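Local coordinates for protein putative peptidase (Chlamydophila abortus, PDB 3CE2) that probably cleaves small bioactive peptides as a zinc-dependent oligopeptidase of the M3B family, at residues L368-G373 and Y385-Y390; K85-A90 and K108-L113; T339-L344 and E437-D442. One frame throughout, in Å; residues are numbered along the deposited sequence.

Interaction 1: L368-G373 and Y385-Y390; sequences LNKRSG and YVLLNY
Asn389 and Lys370 show how side chains can take over the work of pairing where the loop 368-373 meets the segment 385-390. Their side chains run past each other in opposite directions, each reaching for the other segment's backbone. The amide nitrogen ND2 of Asn389 is shared by two carbonyls, lying 2.9 Å from both Arg371 O and Gly373 O. Both oxygens lie close to the amide plane, which fixes the rotation of the group. The donor meets Arg371 O in its carbonyl plane, on a lone pair, but stands 26° out of the plane of Gly373 O. In return, Lys370 is extended, with CG anti to the backbone N (chi1 -174°), and delivers NZ to Leu388 O at 2.9 Å, nearly along the C=O axis. Leu387 packs beside these polar groups: its CG lies against Lys370 CE at 3.8 Å, while CD2 approaches Gly373 O at 3.6 Å. The ammonium also forms a salt bridge with Asp363 and a hydrogen bond to Tyr365 O. Three side-chain-to-backbone bonds tie the loop between strands 362-363 and 375-377 to Leu388 and Asn389, in the segment carrying the sheet's middle strand, and the lysine charge is probably balanced by Asp363.

Interaction 2: K85-A90 and K108-L113; sequences KLYVYA and KSITHL
Ile110 is the bump of this interface, and the hollow that receives it is formed by Leu86, Tyr87 and Ala90 on the facing helix. Its two branches divide the work. CG1, anti to the backbone N (chi1 -170°), rests on the backbone of the facing helix, 3.6 Å from Tyr87 N and 3.8 Å from Leu86 CB, and carries CD1 on toward Leu86. CG2 instead settles between the methyl of Ala90, with CB at 4.0 Å, and the Tyr87 ring, whose CD1 is 3.9 Å away. The Tyr87 and Ile110 side chains cross at about a right angle, and the ring, met obliquely by CG2, bounds the hollow on one side. Farther along it, CE1 lies 3.7 Å from Thr111 OG1, a van der Waals contact; that hydroxyl is hydrogen-bonded to Leu107 O of its own helix. The two helices, 66-96 and 101-120, form an antiparallel hairpin, their short segments 9.3 Å apart at closest axial approach with directions 151° apart. Helix 33-42 packs beside them, its Trp36 touching Ala90. With nothing but apolar and van der Waals contacts between the segments, complementarity of shape rather than directed bonding sets how they fit.

Interaction 3: T339-L344 and E437-D442; sequences TSLSPL and EMLLMD
In the turn whose Ser340 carbonyl and Pro343 ring touch Leu439, the carbonyl oxygen of Thr339 is held by two groups of Ser342. The hydroxyl OG of Ser342 donates to Thr339 O at 3.0 Å, tilted 27° from the carbonyl plane, and the Ser342 amide adds a weak bond. These bonds bind together the turn in which helix 330-340 ends and a short 3-10 segment begins. Leu439 projects from helix 431-447 against that turn, touching Ser340, Leu341, Pro343 and Leu344. Chi1 of -170° puts its CG anti to the backbone N and against Ser340 O and Leu341, and its two methyls then go to Pro343 and to Leu344. CD1 lies alongside the proline ring, 3.9 Å from Pro343 CG, whereas CD2 reaches Leu344 CG at 3.5 Å. Leu341 comes obliquely from the flank, its CD2 3.7 Å from Leu439 CG. Leu440 extends the contact to Ser340, with its CD1 3.6 Å from Ser340 OG; that hydroxyl is hydrogen-bonded to Leu336 O. The carbonyl Ser340 O, 3.5 Å from Leu439 CG, accepts a hydrogen bond from OG of Ser443, one turn after Leu439 on the facing helix. Glu437, in the same helix, is hydrogen-bonded to His402, a zinc ligand, and so belongs to the second shell of the metal site. The chemistry is therefore divided: leucines and proline supply an apolar fit, while the buried polar groups of Ser340 find partners in Leu336 and Ser443, so that the interface can close over them without leaving these groups unpaired.

Overall arrangement
The three contacts stand differently to the zinc site of His402, His406 and Glu430, the first two belonging to an HExxH sequence on helix 394-416. Interactions 1 and 3 come near His402, with the side chains of Leu388 and Leu440 each about 8 Å from its side chain, whereas interaction 2 lies away from the metal sites. Interaction 1 is nested along the chain within the loop that interaction 3 closes, and their centres are 24 Å apart. Interaction 2 comes earlier in the sequence; its centre is 19 Å from that of interaction 1 and 36 Å from that of interaction 3. Helix 66-96 joins the first two, since its Asp95 pairs with Arg371 and touches Leu387.

Interaction 1: L368-G373 and Y385-Y390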
loop_
_atom_site.group_PDB
_atom_site.type_symbol
_atom_site.label_atom_id
_atom_site.label_comp_id
_atom_site.label_asym_id
_atom_site.label_seq_id
_atom_site.Cartn_x
_atom_site.Cartn_y
_atom_site.Cartn_z
ATOM N N LEU A 368 -12.011 24.951 5.458
ATOM C CA LEU A 368 -12.510 24.563 6.754
ATOM C C LEU A 368 -13.143 23.183 6.643
ATOM O O LEU A 368 -14.043 22.983 5.839
ATOM C CB LEU A 368 -13.534 25.578 7.258
ATOM C CG LEU A 368 -14.022 25.286 8.681
ATOM C CD1 LEU A 368 -13.003 25.749 9.733
ATOM C CD2 LEU A 368 -15.371 25.925 8.878
ATOM N N ASN A 369 -12.640 22.230 7.422
ATOM C CA ASN A 369 -13.237 20.898 7.507
ATOM C C ASN A 369 -13.128 19.978 6.283
ATOM O O ASN A 369 -13.842 18.963 6.195
ATOM C CB ASN A 369 -14.679 21.011 7.978
ATOM C CG ASN A 369 -14.773 21.508 9.413
ATOM O OD1 ASN A 369 -15.616 22.334 9.726
ATOM N ND2 ASN A 369 -13.887 21.016 10.285
ATOM N N LYS A 370 -12.239 20.334 5.350
ATOM C CA LYS A 370 -11.895 19.468 4.241
ATOM C C LYS A 370 -11.110 18.276 4.778
ATOM O O LYS A 370 -10.288 18.454 5.666
ATOM C CB LYS A 370 -11.046 20.233 3.229
ATOM C CG LYS A 370 -10.767 19.432 1.940
ATOM C CD LYS A 370 -9.864 20.227 1.016
ATOM C CE LYS A 370 -9.451 19.450 -0.208
ATOM N NZ LYS A 370 -8.805 20.378 -1.192
ATOM N N ARG A 371 -11.367 17.068 4.271
ATOM C CA ARG A 371 -10.592 15.880 4.676
ATOM C C ARG A 371 -9.091 16.192 4.640
ATOM O O ARG A 371 -8.620 16.907 3.747
ATOM C CB ARG A 371 -10.903 14.694 3.760
ATOM C CG ARG A 371 -10.148 13.399 4.089
ATOM C CD ARG A 371 -10.683 12.813 5.374
ATOM N NE ARG A 371 -12.097 12.429 5.248
ATOM C CZ ARG A 371 -12.935 12.243 6.274
ATOM N NH1 ARG A 371 -12.514 12.417 7.524
ATOM N NH2 ARG A 371 -14.200 11.893 6.055
ATOM N N SER A 372 -8.347 15.664 5.610
ATOM C CA SER A 372 -6.886 15.859 5.689
ATOM C C SER A 372 -6.077 14.993 4.720
ATOM O O SER A 372 -6.570 13.977 4.183
ATOM C CB SER A 372 -6.395 15.511 7.095
ATOM O OG SER A 372 -6.378 16.663 7.901
ATOM N N GLY A 373 -4.810 15.367 4.562
ATOM C CA GLY A 373 -3.861 14.578 3.787
ATOM C C GLY A 373 -4.151 14.613 2.293
ATOM O O GLY A 373 -4.479 15.676 1.755
ATOM N N TYR A 385 -9.773 11.540 -9.431
ATOM C CA TYR A 385 -9.981 12.729 -8.651
ATOM C C TYR A 385 -8.907 12.718 -7.610
ATOM O O TYR A 385 -8.673 11.712 -6.932
ATOM C CB TYR A 385 -11.378 12.731 -8.035
ATOM C CG TYR A 385 -12.462 13.143 -9.011
ATOM C CD1 TYR A 385 -12.490 14.442 -9.520
ATOM C CD2 TYR A 385 -13.465 12.249 -9.417
ATOM C CE1 TYR A 385 -13.483 14.853 -10.416
ATOM C CE2 TYR A 385 -14.464 12.646 -10.316
ATOM C CZ TYR A 385 -14.460 13.960 -10.809
ATOM O OH TYR A 385 -15.418 14.416 -11.688
ATOM N N VAL A 386 -8.197 13.824 -7.522
ATOM C CA VAL A 386 -7.127 13.929 -6.559
ATOM C C VAL A 386 -7.515 14.934 -5.500
ATOM O O VAL A 386 -7.727 16.121 -5.805
ATOM C CB VAL A 386 -5.862 14.451 -7.214
ATOM C CG1 VAL A 386 -4.776 14.565 -6.183
ATOM C CG2 VAL A 386 -5.457 13.535 -8.305
ATOM N N LEU A 387 -7.599 14.466 -4.260
ATOM C CA LEU A 387 -7.714 15.370 -3.135
ATOM C C LEU A 387 -6.350 15.755 -2.544
ATOM O O LEU A 387 -5.599 14.917 -2.048
ATOM C CB LEU A 387 -8.608 14.772 -2.067
ATOM C CG LEU A 387 -8.840 15.754 -0.915
ATOM C CD1 LEU A 387 -10.268 15.622 -0.372
ATOM C CD2 LEU A 387 -7.763 15.585 0.175
ATOM N N LEU A 388 -6.048 17.042 -2.607
ATOM C CA LEU A 388 -4.827 17.614 -2.054
ATOM C C LEU A 388 -5.140 18.579 -0.891
ATOM O O LEU A 388 -6.282 19.066 -0.734
ATOM C CB LEU A 388 -4.102 18.401 -3.161
ATOM C CG LEU A 388 -2.851 17.915 -3.909
ATOM C CD1 LEU A 388 -2.888 16.466 -4.245
ATOM C CD2 LEU A 388 -2.614 18.727 -5.177
ATOM N N ASN A 389 -4.125 18.862 -0.080
ATOM C CA ASN A 389 -4.167 19.974 0.868
ATOM C C ASN A 389 -2.918 20.822 0.645
ATOM O O ASN A 389 -2.031 20.917 1.499
ATOM C CB ASN A 389 -4.275 19.454 2.299
ATOM C CG ASN A 389 -5.715 19.145 2.684
ATOM O OD1 ASN A 389 -6.520 20.059 2.916
ATOM N ND2 ASN A 389 -6.058 17.853 2.727
ATOM N N TYR A 390 -2.845 21.407 -0.546
ATOM C CA TYR A 390 -1.585 21.906 -1.066
ATOM C C TYR A 390 -1.081 23.064 -0.230
ATOM O O TYR A 390 -1.787 24.042 -0.078
ATOM C CB TYR A 390 -1.718 22.308 -2.543
ATOM C CG TYR A 390 -0.385 22.680 -3.092
ATOM C CD1 TYR A 390 0.525 21.696 -3.444
ATOM C CD2 TYR A 390 0.010 24.017 -3.180
ATOM C CE1 TYR A 390 1.803 22.028 -3.904
ATOM C CE2 TYR A 390 1.275 24.361 -3.642
ATOM C CZ TYR A 390 2.175 23.361 -3.999
ATOM O OH TYR A 390 3.441 23.674 -4.466
#

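Interaction 2: K85-A90 and K108-L113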
loop_
_atom_site.group_PDB
_atom_site.type_symbol
_atom_site.label_atom_id
_atom_site.label_comp_id
_atom_site.label_asym_id
_atom_site.label_seq_id
_atom_site.Cartn_x
_atom_site.Cartn_y
_atom_site.Cartn_z
ATOM N N LYS A 85 -20.343 4.473 -8.675
ATOM C CA LYS A 85 -20.502 5.823 -9.175
ATOM C C LYS A 85 -21.153 6.682 -8.077
ATOM O O LYS A 85 -20.707 7.783 -7.788
ATOM C CB LYS A 85 -21.370 5.773 -10.434
ATOM C CG LYS A 85 -21.573 7.060 -11.198
ATOM C CD LYS A 85 -22.319 6.723 -12.496
ATOM C CE LYS A 85 -22.977 7.946 -13.141
ATOM N NZ LYS A 85 -21.999 8.852 -13.835
ATOM N N LEU A 86 -22.204 6.166 -7.448
ATOM C CA LEU A 86 -22.917 6.924 -6.441
ATOM C C LEU A 86 -22.044 7.059 -5.215
ATOM O O LEU A 86 -22.065 8.082 -4.528
ATOM C CB LEU A 86 -24.192 6.210 -6.034
ATOM C CG LEU A 86 -25.340 6.162 -7.032
ATOM C CD1 LEU A 86 -26.304 5.042 -6.598
ATOM C CD2 LEU A 86 -26.026 7.521 -7.137
ATOM N N TYR A 87 -21.275 6.024 -4.920
ATOM C CA TYR A 87 -20.429 6.105 -3.759
ATOM C C TYR A 87 -19.391 7.207 -3.902
ATOM O O TYR A 87 -19.235 8.072 -3.046
ATOM C CB TYR A 87 -19.721 4.798 -3.534
ATOM C CG TYR A 87 -18.952 4.824 -2.255
ATOM C CD1 TYR A 87 -19.553 4.415 -1.053
ATOM C CD2 TYR A 87 -17.632 5.288 -2.222
ATOM C CE1 TYR A 87 -18.850 4.436 0.141
ATOM C CE2 TYR A 87 -16.917 5.319 -1.031
ATOM C CZ TYR A 87 -17.538 4.890 0.144
ATOM O OH TYR A 87 -16.848 4.921 1.318
ATOM N N VAL A 88 -18.680 7.154 -5.007
ATOM C CA VAL A 88 -17.597 8.036 -5.257
ATOM C C VAL A 88 -18.111 9.451 -5.177
ATOM O O VAL A 88 -17.494 10.309 -4.545
ATOM C CB VAL A 88 -16.971 7.711 -6.634
ATOM C CG1 VAL A 88 -16.137 8.869 -7.147
ATOM C CG2 VAL A 88 -16.124 6.424 -6.519
ATOM N N TYR A 89 -19.261 9.696 -5.788
ATOM C CA TYR A 89 -19.828 11.044 -5.790
ATOM C C TYR A 89 -20.124 11.544 -4.374
ATOM O O TYR A 89 -19.787 12.668 -4.032
ATOM C CB TYR A 89 -21.114 11.097 -6.604
ATOM C CG TYR A 89 -21.720 12.466 -6.603
ATOM C CD1 TYR A 89 -21.380 13.380 -7.582
ATOM C CD2 TYR A 89 -22.613 12.861 -5.609
ATOM C CE1 TYR A 89 -21.904 14.634 -7.594
ATOM C CE2 TYR A 89 -23.146 14.134 -5.602
ATOM C CZ TYR A 89 -22.784 15.015 -6.606
ATOM O OH TYR A 89 -23.297 16.290 -6.666
ATOM N N ALA A 90 -20.776 10.713 -3.564
ATOM C CA ALA A 90 -21.097 11.072 -2.178
ATOM C C ALA A 90 -19.832 11.279 -1.315
ATOM O O ALA A 90 -19.703 12.274 -0.587
ATOM C CB ALA A 90 -21.991 10.020 -1.568
ATOM N N LYS A 108 -23.949 7.983 4.045
ATOM C CA LYS A 108 -24.444 6.915 4.901
ATOM C C LYS A 108 -25.493 6.073 4.161
ATOM O O LYS A 108 -25.649 4.866 4.419
ATOM C CB LYS A 108 -25.013 7.528 6.187
ATOM C CG LYS A 108 -25.718 6.571 7.155
ATOM C CD LYS A 108 -26.545 7.364 8.191
ATOM C CE LYS A 108 -27.565 6.498 8.946
ATOM N NZ LYS A 108 -26.924 5.496 9.861
ATOM N N SER A 109 -26.200 6.708 3.230
ATOM C CA SER A 109 -27.190 6.009 2.409
ATOM C C SER A 109 -26.529 5.019 1.446
ATOM O O SER A 109 -26.757 3.798 1.508
ATOM C CB SER A 109 -28.025 7.005 1.610
ATOM O OG SER A 109 -28.693 7.903 2.461
ATOM N N ILE A 110 -25.711 5.552 0.547
ATOM C CA ILE A 110 -25.038 4.722 -0.426
ATOM C C ILE A 110 -24.262 3.629 0.321
ATOM O O ILE A 110 -24.292 2.456 -0.069
ATOM C CB ILE A 110 -24.166 5.558 -1.393
ATOM C CG1 ILE A 110 -23.669 4.688 -2.544
ATOM C CG2 ILE A 110 -23.034 6.234 -0.661
ATOM C CD1 ILE A 110 -24.738 3.725 -3.050
ATOM N N THR A 111 -23.621 3.998 1.424
ATOM C CA THR A 111 -22.876 3.026 2.190
ATOM C C THR A 111 -23.814 1.895 2.624
ATOM O O THR A 111 -23.477 0.707 2.530
ATOM C CB THR A 111 -22.171 3.679 3.419
ATOM O OG1 THR A 111 -21.229 4.647 2.948
ATOM C CG2 THR A 111 -21.418 2.610 4.283
ATOM N N HIS A 112 -24.996 2.266 3.101
ATOM C CA HIS A 112 -25.954 1.275 3.562
ATOM C C HIS A 112 -26.326 0.391 2.371
ATOM O O HIS A 112 -26.368 -0.828 2.490
ATOM C CB HIS A 112 -27.191 1.967 4.137
ATOM C CG HIS A 112 -28.329 1.039 4.424
ATOM N ND1 HIS A 112 -28.259 0.047 5.384
ATOM C CD2 HIS A 112 -29.573 0.962 3.888
ATOM C CE1 HIS A 112 -29.408 -0.607 5.419
ATOM N NE2 HIS A 112 -30.224 -0.070 4.526
ATOM N N LEU A 113 -26.568 1.024 1.224
ATOM C CA LEU A 113 -26.858 0.305 -0.024
ATOM C C LEU A 113 -25.798 -0.731 -0.411
ATOM O O LEU A 113 -26.130 -1.832 -0.852
ATOM C CB LEU A 113 -27.068 1.282 -1.175
ATOM C CG LEU A 113 -28.551 1.506 -1.403
ATOM C CD1 LEU A 113 -28.866 2.083 -2.802
ATOM C CD2 LEU A 113 -29.210 0.161 -1.199
#

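Interaction 3: T339-L344 and E437-D442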
loop_
_atom_site.group_PDB
_atom_site.type_symbol
_atom_site.label_atom_id
_atom_site.label_comp_id
_atom_site.label_asym_id
_atom_site.label_seq_id
_atom_site.Cartn_x
_atom_site.Cartn_y
_atom_site.Cartn_z
ATOM N N THR A 339 8.371 18.910 -16.029
ATOM C CA THR A 339 9.714 18.647 -16.531
ATOM C C THR A 339 10.339 17.427 -15.870
ATOM O O THR A 339 11.118 16.712 -16.494
ATOM C CB THR A 339 10.657 19.870 -16.370
ATOM O OG1 THR A 339 10.686 20.278 -14.993
ATOM C CG2 THR A 339 10.182 21.036 -17.255
ATOM N N SER A 340 10.000 17.198 -14.605
ATOM C CA SER A 340 10.590 16.087 -13.860
ATOM C C SER A 340 10.168 14.709 -14.353
ATOM O O SER A 340 10.940 13.751 -14.281
ATOM C CB SER A 340 10.263 16.203 -12.381
ATOM O OG SER A 340 10.900 17.335 -11.823
ATOM N N LEU A 341 8.947 14.607 -14.848
ATOM C CA LEU A 341 8.446 13.331 -15.286
ATOM C C LEU A 341 8.608 13.128 -16.788
ATOM O O LEU A 341 8.198 12.084 -17.318
ATOM C CB LEU A 341 6.990 13.156 -14.859
ATOM C CG LEU A 341 6.723 13.292 -13.353
ATOM C CD1 LEU A 341 5.298 12.893 -13.031
ATOM C CD2 LEU A 341 7.697 12.466 -12.533
ATOM N N SER A 342 9.234 14.087 -17.474
ATOM C CA SER A 342 9.371 13.980 -18.941
ATOM C C SER A 342 9.879 12.626 -19.494
ATOM O O SER A 342 9.491 12.215 -20.586
ATOM C CB SER A 342 10.152 15.163 -19.562
ATOM O OG SER A 342 11.488 15.234 -19.099
ATOM N N PRO A 343 10.747 11.923 -18.758
ATOM C CA PRO A 343 11.078 10.602 -19.297
ATOM C C PRO A 343 9.870 9.663 -19.425
ATOM O O PRO A 343 9.992 8.597 -20.022
ATOM C CB PRO A 343 12.077 10.049 -18.287
ATOM C CG PRO A 343 12.657 11.258 -17.644
ATOM C CD PRO A 343 11.506 12.226 -17.538
ATOM N N LEU A 344 8.716 10.036 -18.877
ATOM C CA LEU A 344 7.531 9.206 -19.047
ATOM C C LEU A 344 6.826 9.541 -20.350
ATOM O O LEU A 344 5.800 8.941 -20.701
ATOM C CB LEU A 344 6.588 9.360 -17.869
ATOM C CG LEU A 344 7.150 8.889 -16.530
ATOM C CD1 LEU A 344 6.081 8.958 -15.485
ATOM C CD2 LEU A 344 7.675 7.485 -16.635
ATOM N N GLU A 437 7.556 9.377 -7.443
ATOM C CA GLU A 437 8.344 10.026 -6.401
ATOM C C GLU A 437 9.793 9.973 -6.795
ATOM O O GLU A 437 10.480 10.975 -6.745
ATOM C CB GLU A 437 8.220 9.308 -5.076
ATOM C CG GLU A 437 7.057 9.742 -4.209
ATOM C CD GLU A 437 6.750 8.716 -3.116
ATOM O OE1 GLU A 437 7.557 8.589 -2.167
ATOM O OE2 GLU A 437 5.714 8.023 -3.222
ATOM N N MET A 438 10.257 8.783 -7.169
ATOM C CA MET A 438 11.674 8.534 -7.454
ATOM C C MET A 438 12.177 9.309 -8.659
ATOM O O MET A 438 13.230 9.923 -8.616
ATOM C CB MET A 438 11.924 7.034 -7.618
ATOM C CG MET A 438 11.731 6.257 -6.310
ATOM S SD MET A 438 13.055 6.597 -5.126
ATOM C CE MET A 438 12.150 6.799 -3.602
ATOM N N LEU A 439 11.406 9.281 -9.731
ATOM C CA LEU A 439 11.681 10.066 -10.916
ATOM C C LEU A 439 11.840 11.541 -10.577
ATOM O O LEU A 439 12.772 12.186 -11.034
ATOM C CB LEU A 439 10.528 9.898 -11.897
ATOM C CG LEU A 439 10.687 10.446 -13.317
ATOM C CD1 LEU A 439 12.144 10.356 -13.848
ATOM C CD2 LEU A 439 9.692 9.733 -14.245
ATOM N N LEU A 440 10.912 12.089 -9.801
ATOM C CA LEU A 440 10.976 13.503 -9.436
ATOM C C LEU A 440 12.328 13.844 -8.775
ATOM O O LEU A 440 13.035 14.743 -9.225
ATOM C CB LEU A 440 9.810 13.847 -8.524
ATOM C CG LEU A 440 9.864 15.163 -7.759
ATOM C CD1 LEU A 440 9.515 16.302 -8.659
ATOM C CD2 LEU A 440 8.913 15.140 -6.568
ATOM N N MET A 441 12.686 13.122 -7.714
ATOM C CA MET A 441 14.003 13.252 -7.093
ATOM C C MET A 441 15.164 13.030 -8.088
ATOM O O MET A 441 16.110 13.810 -8.141
ATOM C CB MET A 441 14.136 12.308 -5.895
ATOM C CG MET A 441 13.425 12.759 -4.626
ATOM S SD MET A 441 13.398 11.398 -3.416
ATOM C CE MET A 441 12.052 11.935 -2.363
ATOM N N ASP A 442 15.098 11.986 -8.886
ATOM C CA ASP A 442 16.116 11.795 -9.901
ATOM C C ASP A 442 16.318 13.021 -10.782
ATOM O O ASP A 442 17.447 13.455 -11.002
ATOM C CB ASP A 442 15.785 10.616 -10.789
ATOM C CG ASP A 442 16.917 10.289 -11.730
ATOM O OD1 ASP A 442 17.923 9.760 -11.224
ATOM O OD2 ASP A 442 16.814 10.568 -12.953
#